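Local atomic coordinates of SPI-1 type 3 secretion system secretin (Salmonella enterica subsp. enterica serovar Typhimurium, PDB entry 4G08), a protein that forms a ring-shaped multimer with an apparent central pore in the outer membrane, as part of the type III secretion system that injects effector proteins into host cells. Residues V38-M43 / I80-A85; A45-T50 / L69-Y74. One frame throughout, in Å; residues are numbered along the deposited sequence.

Contact 1 of 2, residues V38-M43 / I80-A85; sequences VIVSKM and IYIYDA
Strands 38-40 and 80-84 are the parallel pair of the mixed sheet in the secretin N0 domain, with Val-38, Ile-39 and Val-40 set against Ile-80, Tyr-81 and Ile-82. Three backbone bonds join them: Ile-39 N gives to Ile-80 O at 2.8 Å, Ile-39 O takes Ile-82 N at 2.9 Å, and Ser-41 N gives to Ile-82 O at 2.9 Å. On one face Val-38 and Ile-82 meet diagonally. Val-38 turns CG1 away from its own backbone N (chi1 -178°), which puts this methyl 3.4 Å from Ile-82 CD1, a tight fit, and Phe-27 of helix 23-30 packs on both residues. The other face carries Ile-39 and Tyr-81 side by side; Ile-39 CD1 lies 3.3 Å from Tyr-81 CE2, while the Tyr-81 hydroxyl reaches on to Asp-76. Past the strand, Ser-41 sets its CB 3.8 Å from Tyr-83 CD2 and takes the N-cap position, its OG bonded to Ala-44 N and Glu-87 OE2. In the helix that follows, Met-43 CB rests 3.5 Å from Asp-84 CB; Asp-84 OD2 is bonded to Ser-86 OG. The pairing is thus apolar where it faces helix 23-30 and polar where the strands end: Glu-87 binds both Ser-41 OG and Asp-84 N, so one carboxylate ties the helix start to the end of the neighbouring strand.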
# COMPACT_ATOMS: atom_id res chain seq x y z
N VAL A 38 -6.20 10.54 5.95
CA VAL A 38 -4.92 10.18 5.39
C VAL A 38 -3.90 10.15 6.52
O VAL A 38 -3.93 10.99 7.42
CB VAL A 38 -4.46 11.20 4.34
CG1 VAL A 38 -3.14 10.78 3.74
CG2 VAL A 38 -5.51 11.35 3.25
N ILE A 39 -3.21 9.03 6.60
CA ILE A 39 -2.23 8.81 7.64
C ILE A 39 -0.85 8.83 7.02
O ILE A 39 -0.52 7.99 6.18
CB ILE A 39 -2.46 7.46 8.30
CG1 ILE A 39 -3.89 7.40 8.83
CG2 ILE A 39 -1.47 7.22 9.42
CD1 ILE A 39 -4.46 6.01 8.76
N VAL A 40 -0.07 9.83 7.39
CA VAL A 40 1.25 10.04 6.81
C VAL A 40 2.34 9.65 7.80
O VAL A 40 2.30 10.04 8.97
CB VAL A 40 1.45 11.50 6.39
CG1 VAL A 40 2.82 11.68 5.79
CG2 VAL A 40 0.39 11.91 5.37
N SER A 41 3.24 8.79 7.36
CA SER A 41 4.26 8.24 8.24
C SER A 41 5.25 9.32 8.64
O SER A 41 5.38 10.34 7.98
CB SER A 41 5.01 7.12 7.53
OG SER A 41 5.96 7.64 6.64
N LYS A 42 6.07 9.00 9.63
CA LYS A 42 7.06 9.95 10.10
C LYS A 42 8.00 10.34 8.97
O LYS A 42 8.22 11.52 8.70
CB LYS A 42 7.85 9.33 11.24
CG LYS A 42 9.17 10.03 11.49
CD LYS A 42 10.04 9.27 12.47
CE LYS A 42 10.99 8.35 11.73
NZ LYS A 42 11.48 7.28 12.64
N MET A 43 8.53 9.34 8.26
CA MET A 43 9.50 9.62 7.20
C MET A 43 8.88 10.36 6.03
O MET A 43 9.58 11.10 5.33
CB MET A 43 10.16 8.34 6.70
CG MET A 43 11.11 7.71 7.70
SD MET A 43 12.51 8.78 8.05
CE MET A 43 13.36 8.74 6.48
N ILE A 80 -6.35 6.17 3.90
CA ILE A 80 -5.21 6.16 3.00
C ILE A 80 -3.92 6.30 3.80
O ILE A 80 -3.80 7.19 4.64
CB ILE A 80 -5.30 7.31 1.97
CG1 ILE A 80 -6.54 7.13 1.09
CG2 ILE A 80 -4.04 7.36 1.12
CD1 ILE A 80 -6.77 8.27 0.13
N TYR A 81 -2.98 5.40 3.56
CA TYR A 81 -1.71 5.40 4.27
C TYR A 81 -0.60 5.77 3.31
O TYR A 81 -0.49 5.23 2.27
CB TYR A 81 -1.41 4.03 4.90
CG TYR A 81 -2.47 3.51 5.82
CD1 TYR A 81 -3.62 2.97 5.32
CD2 TYR A 81 -2.32 3.52 7.18
CE1 TYR A 81 -4.57 2.51 6.11
CE2 TYR A 81 -3.30 3.04 7.98
CZ TYR A 81 -4.42 2.54 7.43
OH TYR A 81 -5.44 2.03 8.19
N ILE A 82 0.23 6.69 3.72
CA ILE A 82 1.35 7.16 2.92
C ILE A 82 2.65 7.00 3.70
O ILE A 82 2.75 7.39 4.86
CB ILE A 82 1.17 8.63 2.51
CG1 ILE A 82 -0.08 8.78 1.64
CG2 ILE A 82 2.39 9.13 1.76
CD1 ILE A 82 -0.61 10.19 1.56
N TYR A 83 3.63 6.37 3.05
CA TYR A 83 4.94 6.14 3.64
C TYR A 83 6.02 6.62 2.70
O TYR A 83 5.83 6.64 1.49
CB TYR A 83 5.18 4.65 3.87
CG TYR A 83 4.14 3.97 4.71
CD1 TYR A 83 3.02 3.42 4.13
CD2 TYR A 83 4.40 3.69 6.05
CE1 TYR A 83 2.11 2.72 4.88
CE2 TYR A 83 3.51 2.96 6.79
CZ TYR A 83 2.36 2.48 6.20
OH TYR A 83 1.46 1.73 6.92
N ASP A 84 7.22 6.79 3.25
CA ASP A 84 8.43 6.97 2.45
C ASP A 84 8.80 5.63 1.85
O ASP A 84 8.62 4.59 2.48
CB ASP A 84 9.56 7.47 3.35
CG ASP A 84 10.77 7.94 2.56
OD1 ASP A 84 10.72 9.06 2.01
OD2 ASP A 84 11.84 7.31 2.71
N ALA A 85 9.43 5.64 0.69
CA ALA A 85 9.83 4.39 0.07
C ALA A 85 10.78 3.63 1.00
O ALA A 85 10.80 2.40 0.99
CB ALA A 85 10.49 4.64 -1.27

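Contact 2 of 2, residues A45-T50 / L69-Y74; sequences ARKKIT and LGLIWY
The backbones of 45-50 and 69-74 keep well apart, nearest at the CA atoms of Lys-47 and Leu-69, 8.3 Å from each other, and no hydrogen bond crosses between them. The lysine side chain spans the distance to the backbone, and an isoleucine meets a leucine. Lys-47 reaches over the turn at the end of helix 58-69, where CE, the carbon next to the ammonium group, comes a short 3.1 Å from Leu-69 O. This is no hydrogen bond, for NZ stays 4.3 Å from Leu-69 O. Lys-47 CD lies 3.8 Å from the same oxygen and 4.1 Å from Leu-71 CD2, the two chains running in opposite directions. The last lysine torsion is nearly eclipsed (chi4 20°), an unfavourable turn that leaves NZ in a salt bridge with Asp-84 OD1. Lys-47 thus offers its last two methylene groups, CD and CE, to the turn and its charge to strand 80-84. Beside it, Ile-49 and Leu-69 cross at about a right angle and meet through their CD1 methyls, 4.1 Å apart. A fully extended side chain (chi1 -170°) carries Ile-49 CD1 there. Gly-70 leaves the helix with positive phi (71°) and leads into strand 71-75. Around these residues, Leu-23 of helix 23-30 touches Lys-47 and Ile-49, and Leu-71 touches both Ser-66 of helix 58-69 and Ile-82 of strand 80-84.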
# COMPACT_ATOMS: atom_id res chain seq x y z
N ALA A 45 6.42 12.47 6.26
CA ALA A 45 6.05 13.79 6.74
C ALA A 45 7.22 14.76 6.79
O ALA A 45 7.02 15.97 6.82
CB ALA A 45 5.41 13.67 8.11
N ARG A 46 8.45 14.25 6.78
CA ARG A 46 9.59 15.16 6.84
C ARG A 46 10.00 15.67 5.46
O ARG A 46 10.79 16.62 5.36
CB ARG A 46 10.78 14.53 7.54
CG ARG A 46 11.41 13.38 6.79
CD ARG A 46 12.33 12.63 7.73
NE ARG A 46 13.57 13.35 7.96
CZ ARG A 46 14.67 13.17 7.24
NH1 ARG A 46 14.68 12.32 6.23
NH2 ARG A 46 15.76 13.88 7.52
N LYS A 47 9.36 15.17 4.41
CA LYS A 47 9.60 15.69 3.08
C LYS A 47 8.82 16.97 2.86
O LYS A 47 7.84 17.21 3.50
CB LYS A 47 9.25 14.66 2.02
CG LYS A 47 10.21 13.53 1.91
CD LYS A 47 9.71 12.46 1.01
CE LYS A 47 10.80 11.60 0.45
NZ LYS A 47 12.01 11.64 1.22
N LYS A 48 9.29 17.79 1.95
CA LYS A 48 8.61 19.02 1.60
C LYS A 48 8.15 18.94 0.17
O LYS A 48 8.73 18.22 -0.65
CB LYS A 48 9.54 20.21 1.77
CG LYS A 48 10.27 20.24 3.10
CD LYS A 48 9.45 20.99 4.13
CE LYS A 48 10.15 21.02 5.47
NZ LYS A 48 9.16 21.08 6.57
N ILE A 49 7.23 19.81 -0.19
CA ILE A 49 6.70 19.81 -1.53
C ILE A 49 6.36 21.22 -1.97
O ILE A 49 6.06 22.08 -1.14
CB ILE A 49 5.48 18.89 -1.64
CG1 ILE A 49 5.11 18.71 -3.11
CG2 ILE A 49 4.32 19.42 -0.82
CD1 ILE A 49 3.92 17.81 -3.28
N THR A 50 6.65 21.50 -3.23
CA THR A 50 6.32 22.79 -3.81
C THR A 50 5.59 22.59 -5.11
O THR A 50 5.89 21.66 -5.86
CB THR A 50 7.59 23.62 -4.09
OG1 THR A 50 8.19 24.02 -2.86
CG2 THR A 50 7.24 24.85 -4.87
N LEU A 69 8.36 11.68 -5.62
CA LEU A 69 8.92 11.97 -4.30
C LEU A 69 9.43 10.76 -3.54
O LEU A 69 10.00 10.91 -2.46
CB LEU A 69 7.90 12.70 -3.44
CG LEU A 69 7.47 14.05 -3.97
CD1 LEU A 69 6.62 14.72 -2.93
CD2 LEU A 69 8.66 14.93 -4.30
N GLY A 70 9.29 9.57 -4.11
CA GLY A 70 9.72 8.36 -3.42
C GLY A 70 8.82 8.03 -2.25
O GLY A 70 9.26 7.98 -1.10
N LEU A 71 7.56 7.75 -2.57
CA LEU A 71 6.54 7.36 -1.60
C LEU A 71 5.94 6.01 -1.97
O LEU A 71 5.91 5.62 -3.14
CB LEU A 71 5.42 8.40 -1.55
CG LEU A 71 5.80 9.86 -1.36
CD1 LEU A 71 4.56 10.74 -1.33
CD2 LEU A 71 6.59 10.02 -0.08
N ILE A 72 5.27 5.40 -1.00
CA ILE A 72 4.39 4.29 -1.27
C ILE A 72 3.11 4.48 -0.47
O ILE A 72 3.12 5.12 0.58
CB ILE A 72 5.06 2.96 -0.87
CG1 ILE A 72 5.47 3.00 0.60
CG2 ILE A 72 6.30 2.73 -1.71
CD1 ILE A 72 6.25 1.79 1.08
N TRP A 73 1.99 4.06 -1.04
CA TRP A 73 0.70 4.32 -0.43
C TRP A 73 -0.26 3.16 -0.59
O TRP A 73 -0.07 2.28 -1.44
CB TRP A 73 0.07 5.59 -0.99
CG TRP A 73 -0.31 5.47 -2.40
CD1 TRP A 73 0.51 5.46 -3.47
CD2 TRP A 73 -1.64 5.37 -2.91
NE1 TRP A 73 -0.21 5.33 -4.62
CE2 TRP A 73 -1.54 5.30 -4.31
CE3 TRP A 73 -2.91 5.35 -2.32
CZ2 TRP A 73 -2.66 5.24 -5.13
CZ3 TRP A 73 -4.02 5.26 -3.13
CH2 TRP A 73 -3.89 5.21 -4.52
N TYR A 74 -1.25 3.12 0.30
CA TYR A 74 -2.25 2.07 0.32
C TYR A 74 -3.58 2.67 0.76
O TYR A 74 -3.62 3.48 1.68
CB TYR A 74 -1.82 0.98 1.29
CG TYR A 74 -2.72 -0.22 1.31
CD1 TYR A 74 -2.98 -0.93 0.15
CD2 TYR A 74 -3.39 -0.58 2.46
CE1 TYR A 74 -3.81 -2.03 0.16
CE2 TYR A 74 -4.24 -1.67 2.48
CZ TYR A 74 -4.48 -2.36 1.32
OH TYR A 74 -5.40 -3.38 1.31

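How the contacts relate
The centres of the two contacts lie about 7 Å apart, on the same side of the chain's centre and in the N0 domain. Along the chain the order is 38-43, 45-50, 69-74, 80-85, so contact 1 brackets contact 2. Strands 71-75 and 80-84 follow one another and pair antiparallel in the mixed sheet, probably through Tyr-81 N to Tyr-74 O and Tyr-83 N to Ile-72 O, both 2.8 Å. Strand 80-84 is therefore central, between 38-40 and 71-75. Strand 48-50 belongs instead to the antiparallel sheet with 16-22; contact 2 lies where the two N0 sheets come together, joining that sheet's edge to the turn between helix 58-69 and strand 71-75.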